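Long-range contact in leucine aminopeptidase (Legionella pneumophila, PDB 5GNE), which is a zinc-bound member of peptidase family M28 that probably removes amino acids one at a time from the N-terminus of peptides: residues P95-I109 with T362-N375. Numbering follows the deposited sequence.
Sequences PINHEAQVHSLFEQI and TKLGLAFIVELGLN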
loop_
_atom_site.group_PDB
_atom_site.type_symbol
_atom_site.label_atom_id
_atom_site.label_comp_id
_atom_site.label_asym_id
_atom_site.label_seq_id
_atom_site.Cartn_x
_atom_site.Cartn_y
_atom_site.Cartn_z
ATOM N N PRO A 95 -12.286 9.216 -18.515
ATOM C CA PRO A 95 -13.223 8.490 -19.370
ATOM C C PRO A 95 -13.509 7.104 -18.825
ATOM O O PRO A 95 -12.597 6.517 -18.230
ATOM C CB PRO A 95 -12.484 8.368 -20.706
ATOM C CG PRO A 95 -11.371 9.329 -20.642
ATOM C CD PRO A 95 -11.037 9.557 -19.210
ATOM N N ILE A 96 -14.756 6.644 -18.932
ATOM C CA ILE A 96 -15.112 5.241 -18.700
ATOM C C ILE A 96 -15.848 4.651 -19.944
ATOM O O ILE A 96 -17.035 4.870 -20.123
ATOM C CB ILE A 96 -15.963 5.123 -17.436
ATOM C CG1 ILE A 96 -15.161 5.609 -16.227
ATOM C CG2 ILE A 96 -16.370 3.698 -17.195
ATOM C CD1 ILE A 96 -15.958 5.638 -14.934
ATOM N N ASN A 97 -15.144 3.924 -20.806
ATOM C CA ASN A 97 -15.639 3.662 -22.168
ATOM C C ASN A 97 -15.292 2.272 -22.724
ATOM O O ASN A 97 -15.264 2.051 -23.942
ATOM C CB ASN A 97 -15.088 4.773 -23.077
ATOM C CG ASN A 97 -13.602 4.968 -22.891
ATOM O OD1 ASN A 97 -12.964 4.288 -22.070
ATOM N ND2 ASN A 97 -13.058 5.949 -23.574
ATOM N N HIS A 98 -14.946 1.391 -21.805
ATOM C CA HIS A 98 -14.396 0.071 -22.039
ATOM C C HIS A 98 -15.184 -1.057 -21.382
ATOM O O HIS A 98 -14.589 -2.043 -20.901
ATOM C CB HIS A 98 -12.957 0.209 -21.520
ATOM C CG HIS A 98 -12.142 1.121 -22.373
ATOM N ND1 HIS A 98 -10.777 1.095 -22.414
ATOM C CD2 HIS A 98 -12.510 1.770 -23.509
ATOM C CE1 HIS A 98 -10.343 1.917 -23.342
ATOM N NE2 HIS A 98 -11.386 2.265 -24.086
ATOM N N GLU A 99 -16.510 -0.986 -21.440
ATOM C CA GLU A 99 -17.356 -1.912 -20.696
ATOM C C GLU A 99 -17.141 -3.366 -21.121
ATOM O O GLU A 99 -17.093 -4.262 -20.274
ATOM C CB GLU A 99 -18.841 -1.551 -20.851
ATOM C CG GLU A 99 -19.771 -2.642 -20.280
ATOM C CD GLU A 99 -21.207 -2.178 -20.026
ATOM O OE1 GLU A 99 -21.458 -0.948 -19.966
ATOM O OE2 GLU A 99 -22.069 -3.062 -19.808
ATOM N N ALA A 100 -16.976 -3.616 -22.418
ATOM C CA ALA A 100 -16.801 -5.000 -22.871
ATOM C C ALA A 100 -15.543 -5.590 -22.279
ATOM O O ALA A 100 -15.558 -6.715 -21.775
ATOM C CB ALA A 100 -16.755 -5.068 -24.357
ATOM N N GLN A 101 -14.452 -4.832 -22.332
ATOM C CA GLN A 101 -13.195 -5.339 -21.807
ATOM C C GLN A 101 -13.251 -5.557 -20.298
ATOM O O GLN A 101 -12.792 -6.585 -19.797
ATOM C CB GLN A 101 -12.035 -4.410 -22.173
ATOM C CG GLN A 101 -11.722 -4.347 -23.681
ATOM C CD GLN A 101 -12.524 -3.321 -24.453
ATOM O OE1 GLN A 101 -13.625 -2.916 -24.062
ATOM N NE2 GLN A 101 -11.975 -2.906 -25.582
ATOM N N VAL A 102 -13.857 -4.618 -19.581
ATOM C CA VAL A 102 -13.974 -4.722 -18.137
ATOM C C VAL A 102 -14.749 -5.999 -17.768
ATOM O O VAL A 102 -14.339 -6.753 -16.882
ATOM C CB VAL A 102 -14.655 -3.453 -17.554
ATOM C CG1 VAL A 102 -15.026 -3.641 -16.083
ATOM C CG2 VAL A 102 -13.731 -2.219 -17.738
ATOM N N HIS A 103 -15.862 -6.258 -18.445
ATOM C CA HIS A 103 -16.611 -7.475 -18.150
ATOM C C HIS A 103 -15.858 -8.745 -18.521
ATOM O O HIS A 103 -15.920 -9.711 -17.778
ATOM C CB HIS A 103 -17.997 -7.435 -18.797
ATOM C CG HIS A 103 -18.957 -6.544 -18.066
ATOM N ND1 HIS A 103 -18.969 -5.172 -18.209
ATOM C CD2 HIS A 103 -19.897 -6.830 -17.131
ATOM C CE1 HIS A 103 -19.897 -4.655 -17.423
ATOM N NE2 HIS A 103 -20.473 -5.639 -16.756
ATOM N N SER A 104 -15.123 -8.745 -19.628
ATOM C CA SER A 104 -14.293 -9.906 -19.973
ATOM C C SER A 104 -13.353 -10.214 -18.836
ATOM O O SER A 104 -13.178 -11.375 -18.482
ATOM C CB SER A 104 -13.503 -9.698 -21.261
ATOM O OG SER A 104 -14.378 -9.561 -22.354
ATOM N N LEU A 105 -12.744 -9.179 -18.259
ATOM C CA LEU A 105 -11.785 -9.418 -17.184
ATOM C C LEU A 105 -12.475 -9.902 -15.921
ATOM O O LEU A 105 -11.930 -10.774 -15.234
ATOM C CB LEU A 105 -10.934 -8.176 -16.901
ATOM C CG LEU A 105 -10.070 -7.781 -18.108
ATOM C CD1 LEU A 105 -8.890 -7.004 -17.637
ATOM C CD2 LEU A 105 -9.558 -9.012 -18.854
ATOM N N PHE A 106 -13.638 -9.334 -15.589
ATOM C CA PHE A 106 -14.419 -9.813 -14.422
ATOM C C PHE A 106 -14.660 -11.320 -14.501
ATOM O O PHE A 106 -14.410 -12.044 -13.551
ATOM C CB PHE A 106 -15.770 -9.095 -14.296
ATOM C CG PHE A 106 -15.664 -7.682 -13.775
ATOM C CD1 PHE A 106 -14.417 -7.041 -13.705
ATOM C CD2 PHE A 106 -16.800 -7.000 -13.327
ATOM C CE1 PHE A 106 -14.302 -5.741 -13.227
ATOM C CE2 PHE A 106 -16.708 -5.689 -12.834
ATOM C CZ PHE A 106 -15.447 -5.055 -12.779
ATOM N N GLU A 107 -15.107 -11.787 -15.664
ATOM C CA GLU A 107 -15.438 -13.203 -15.864
ATOM C C GLU A 107 -14.244 -14.140 -15.673
ATOM O O GLU A 107 -14.413 -15.349 -15.572
ATOM C CB GLU A 107 -16.041 -13.412 -17.260
ATOM C CG GLU A 107 -17.431 -12.818 -17.418
ATOM C CD GLU A 107 -17.904 -12.793 -18.866
ATOM O OE1 GLU A 107 -18.003 -13.876 -19.484
ATOM O OE2 GLU A 107 -18.193 -11.686 -19.381
ATOM N N GLN A 108 -13.039 -13.585 -15.615
ATOM C CA GLN A 108 -11.863 -14.402 -15.373
ATOM C C GLN A 108 -11.384 -14.372 -13.928
ATOM O O GLN A 108 -10.414 -15.038 -13.585
ATOM C CB GLN A 108 -10.739 -13.969 -16.298
ATOM C CG GLN A 108 -11.133 -14.049 -17.742
ATOM C CD GLN A 108 -9.962 -14.391 -18.626
ATOM O OE1 GLN A 108 -9.199 -13.510 -19.034
ATOM N NE2 GLN A 108 -9.787 -15.684 -18.905
ATOM N N ILE A 109 -12.059 -13.621 -13.067
ATOM C CA ILE A 109 -11.666 -13.624 -11.669
ATOM C C ILE A 109 -11.910 -14.986 -11.069
ATOM O O ILE A 109 -13.027 -15.502 -11.131
ATOM C CB ILE A 109 -12.424 -12.604 -10.826
ATOM C CG1 ILE A 109 -12.057 -11.177 -11.255
ATOM C CG2 ILE A 109 -12.123 -12.826 -9.349
ATOM C CD1 ILE A 109 -13.059 -10.125 -10.743
ATOM N N THR A 362 -10.954 -6.858 -6.201
ATOM C CA THR A 362 -10.356 -7.300 -7.463
ATOM C C THR A 362 -11.080 -6.732 -8.673
ATOM O O THR A 362 -10.437 -6.251 -9.610
ATOM C CB THR A 362 -10.323 -8.847 -7.572
ATOM O OG1 THR A 362 -9.732 -9.362 -6.383
ATOM C CG2 THR A 362 -9.489 -9.297 -8.744
ATOM N N LYS A 363 -12.413 -6.736 -8.631
ATOM C CA LYS A 363 -13.181 -6.104 -9.699
ATOM C C LYS A 363 -12.776 -4.646 -9.845
ATOM O O LYS A 363 -12.435 -4.196 -10.953
ATOM C CB LYS A 363 -14.677 -6.214 -9.445
ATOM C CG LYS A 363 -15.234 -7.602 -9.694
ATOM C CD LYS A 363 -16.726 -7.712 -9.393
ATOM C CE LYS A 363 -17.240 -9.073 -9.866
ATOM N NZ LYS A 363 -18.573 -9.418 -9.363
ATOM N N LEU A 364 -12.785 -3.920 -8.728
ATOM C CA LEU A 364 -12.439 -2.512 -8.753
ATOM C C LEU A 364 -11.080 -2.274 -9.369
ATOM O O LEU A 364 -10.955 -1.494 -10.290
ATOM C CB LEU A 364 -12.470 -1.930 -7.346
ATOM C CG LEU A 364 -12.022 -0.469 -7.297
ATOM C CD1 LEU A 364 -12.912 0.399 -8.158
ATOM C CD2 LEU A 364 -12.034 0.014 -5.850
ATOM N N GLY A 365 -10.076 -2.993 -8.879
ATOM C CA GLY A 365 -8.739 -2.961 -9.440
ATOM C C GLY A 365 -8.667 -3.182 -10.942
ATOM O O GLY A 365 -7.942 -2.469 -11.660
ATOM N N LEU A 366 -9.417 -4.160 -11.435
ATOM C CA LEU A 366 -9.357 -4.486 -12.860
ATOM C C LEU A 366 -10.043 -3.419 -13.718
ATOM O O LEU A 366 -9.545 -3.077 -14.781
ATOM C CB LEU A 366 -9.958 -5.863 -13.102
ATOM C CG LEU A 366 -9.049 -7.012 -12.634
ATOM C CD1 LEU A 366 -9.721 -8.387 -12.668
ATOM C CD2 LEU A 366 -7.785 -7.052 -13.450
ATOM N N ALA A 367 -11.183 -2.891 -13.271
ATOM C CA ALA A 367 -11.818 -1.754 -13.956
ATOM C C ALA A 367 -10.858 -0.543 -13.994
ATOM O O ALA A 367 -10.695 0.146 -15.025
ATOM C CB ALA A 367 -13.112 -1.390 -13.280
ATOM N N PHE A 368 -10.229 -0.294 -12.850
ATOM C CA PHE A 368 -9.193 0.719 -12.733
ATOM C C PHE A 368 -8.111 0.526 -13.797
ATOM O O PHE A 368 -7.808 1.431 -14.566
ATOM C CB PHE A 368 -8.619 0.653 -11.325
ATOM C CG PHE A 368 -7.705 1.782 -10.970
ATOM C CD1 PHE A 368 -8.209 3.019 -10.595
ATOM C CD2 PHE A 368 -6.331 1.572 -10.920
ATOM C CE1 PHE A 368 -7.339 4.053 -10.227
ATOM C CE2 PHE A 368 -5.467 2.585 -10.560
ATOM C CZ PHE A 368 -5.970 3.827 -10.205
ATOM N N ILE A 369 -7.561 -0.679 -13.853
ATOM C CA ILE A 369 -6.526 -1.003 -14.817
ATOM C C ILE A 369 -7.011 -0.889 -16.270
ATOM O O ILE A 369 -6.304 -0.379 -17.127
ATOM C CB ILE A 369 -5.977 -2.405 -14.571
ATOM C CG1 ILE A 369 -5.106 -2.425 -13.317
ATOM C CG2 ILE A 369 -5.123 -2.862 -15.725
ATOM C CD1 ILE A 369 -4.624 -3.803 -13.005
ATOM N N VAL A 370 -8.227 -1.332 -16.561
ATOM C CA VAL A 370 -8.700 -1.276 -17.945
ATOM C C VAL A 370 -8.991 0.160 -18.358
ATOM O O VAL A 370 -8.557 0.616 -19.419
ATOM C CB VAL A 370 -9.969 -2.142 -18.165
ATOM C CG1 VAL A 370 -10.589 -1.858 -19.522
ATOM C CG2 VAL A 370 -9.623 -3.613 -18.056
ATOM N N GLU A 371 -9.754 0.884 -17.557
ATOM C CA GLU A 371 -10.160 2.195 -18.015
ATOM C C GLU A 371 -8.998 3.200 -18.055
ATOM O O GLU A 371 -8.989 4.096 -18.910
ATOM C CB GLU A 371 -11.323 2.707 -17.190
ATOM C CG GLU A 371 -12.539 1.782 -17.307
ATOM C CD GLU A 371 -13.247 1.881 -18.650
ATOM O OE1 GLU A 371 -12.793 2.646 -19.517
ATOM O OE2 GLU A 371 -14.283 1.215 -18.846
ATOM N N LEU A 372 -8.016 3.048 -17.170
ATOM C CA LEU A 372 -6.791 3.845 -17.298
ATOM C C LEU A 372 -5.834 3.253 -18.353
ATOM O O LEU A 372 -5.199 3.991 -19.121
ATOM C CB LEU A 372 -6.092 3.952 -15.949
ATOM C CG LEU A 372 -6.747 4.878 -14.922
ATOM C CD1 LEU A 372 -6.022 4.808 -13.606
ATOM C CD2 LEU A 372 -6.689 6.296 -15.436
ATOM N N GLY A 373 -5.741 1.921 -18.379
ATOM C CA GLY A 373 -4.810 1.191 -19.226
ATOM C C GLY A 373 -5.062 1.333 -20.717
ATOM O O GLY A 373 -4.149 1.221 -21.528
ATOM N N LEU A 374 -6.320 1.575 -21.068
ATOM C CA LEU A 374 -6.708 1.794 -22.448
ATOM C C LEU A 374 -7.353 3.203 -22.701
ATOM O O LEU A 374 -7.841 3.481 -23.789
ATOM C CB LEU A 374 -7.692 0.685 -22.831
ATOM C CG LEU A 374 -7.508 -0.794 -22.528
ATOM C CD1 LEU A 374 -8.799 -1.568 -22.819
ATOM C CD2 LEU A 374 -6.388 -1.332 -23.416
ATOM N N ASN A 375 -7.283 4.099 -21.717
ATOM C CA ASN A 375 -7.768 5.504 -21.816
ATOM C C ASN A 375 -9.173 5.711 -22.408
ATOM O O ASN A 375 -10.183 5.555 -21.710
ATOM C CB ASN A 375 -6.792 6.342 -22.622
ATOM C CG ASN A 375 -5.378 6.182 -22.159
ATOM O OD1 ASN A 375 -4.857 5.068 -22.038
ATOM N ND2 ASN A 375 -4.735 7.305 -21.905
#
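Two groups grip OE2 of Glu-371: the backbone N of His-98, which reaches the syn lone pair at 3.0 Å, and the hydroxyl of Tyr-301. The other carboxylate oxygen, OE1, takes the N-H of Asn-97 at 3.0 Å; this bond is nearly straight (164°), although the donor stands above the carboxylate plane. A bend at chi2 (-73°) in the glutamate chain brings its two oxygens to the consecutive N-H groups of Asn-97 and His-98, just before helix 99-106, with His-98 as N-cap. A buried carboxylate suits this place, since peptide N-H groups and the helix dipole would probably stabilise its charge.

Beyond this polar end helix 99-106 and helical residues 362-373 run roughly antiparallel (145°), their axes 9.4 Å apart at closest approach, and branched aliphatic residues fill the interface. Val-370 divides its two methyls: CG1 packs on CG2 of Val-102 at 3.6 Å, while CG2 meets CD1 of Leu-105. The small Ala-367 lets the backbones come close, its CB facing CG1 of Val-102. Farther along, Lys-363 is extended beyond CG and lays its methylenes over one face of the Phe-106 ring, a CH-pi contact with CG 3.8 Å from the centroid. CD1 of Ile-109 meets the same CG from a flank at 3.5 Å, roughly at right angles to the ring direction, and Leu-366 CD1 packs against Ile-109 CG1.

Helix 99-106 thus covers the outer side of the C-terminal helix 355-373, whose Phe-368 and Leu-372 rest on strand 185-191 of the central mixed sheet, with helices 202-221 and 288-302 alongside.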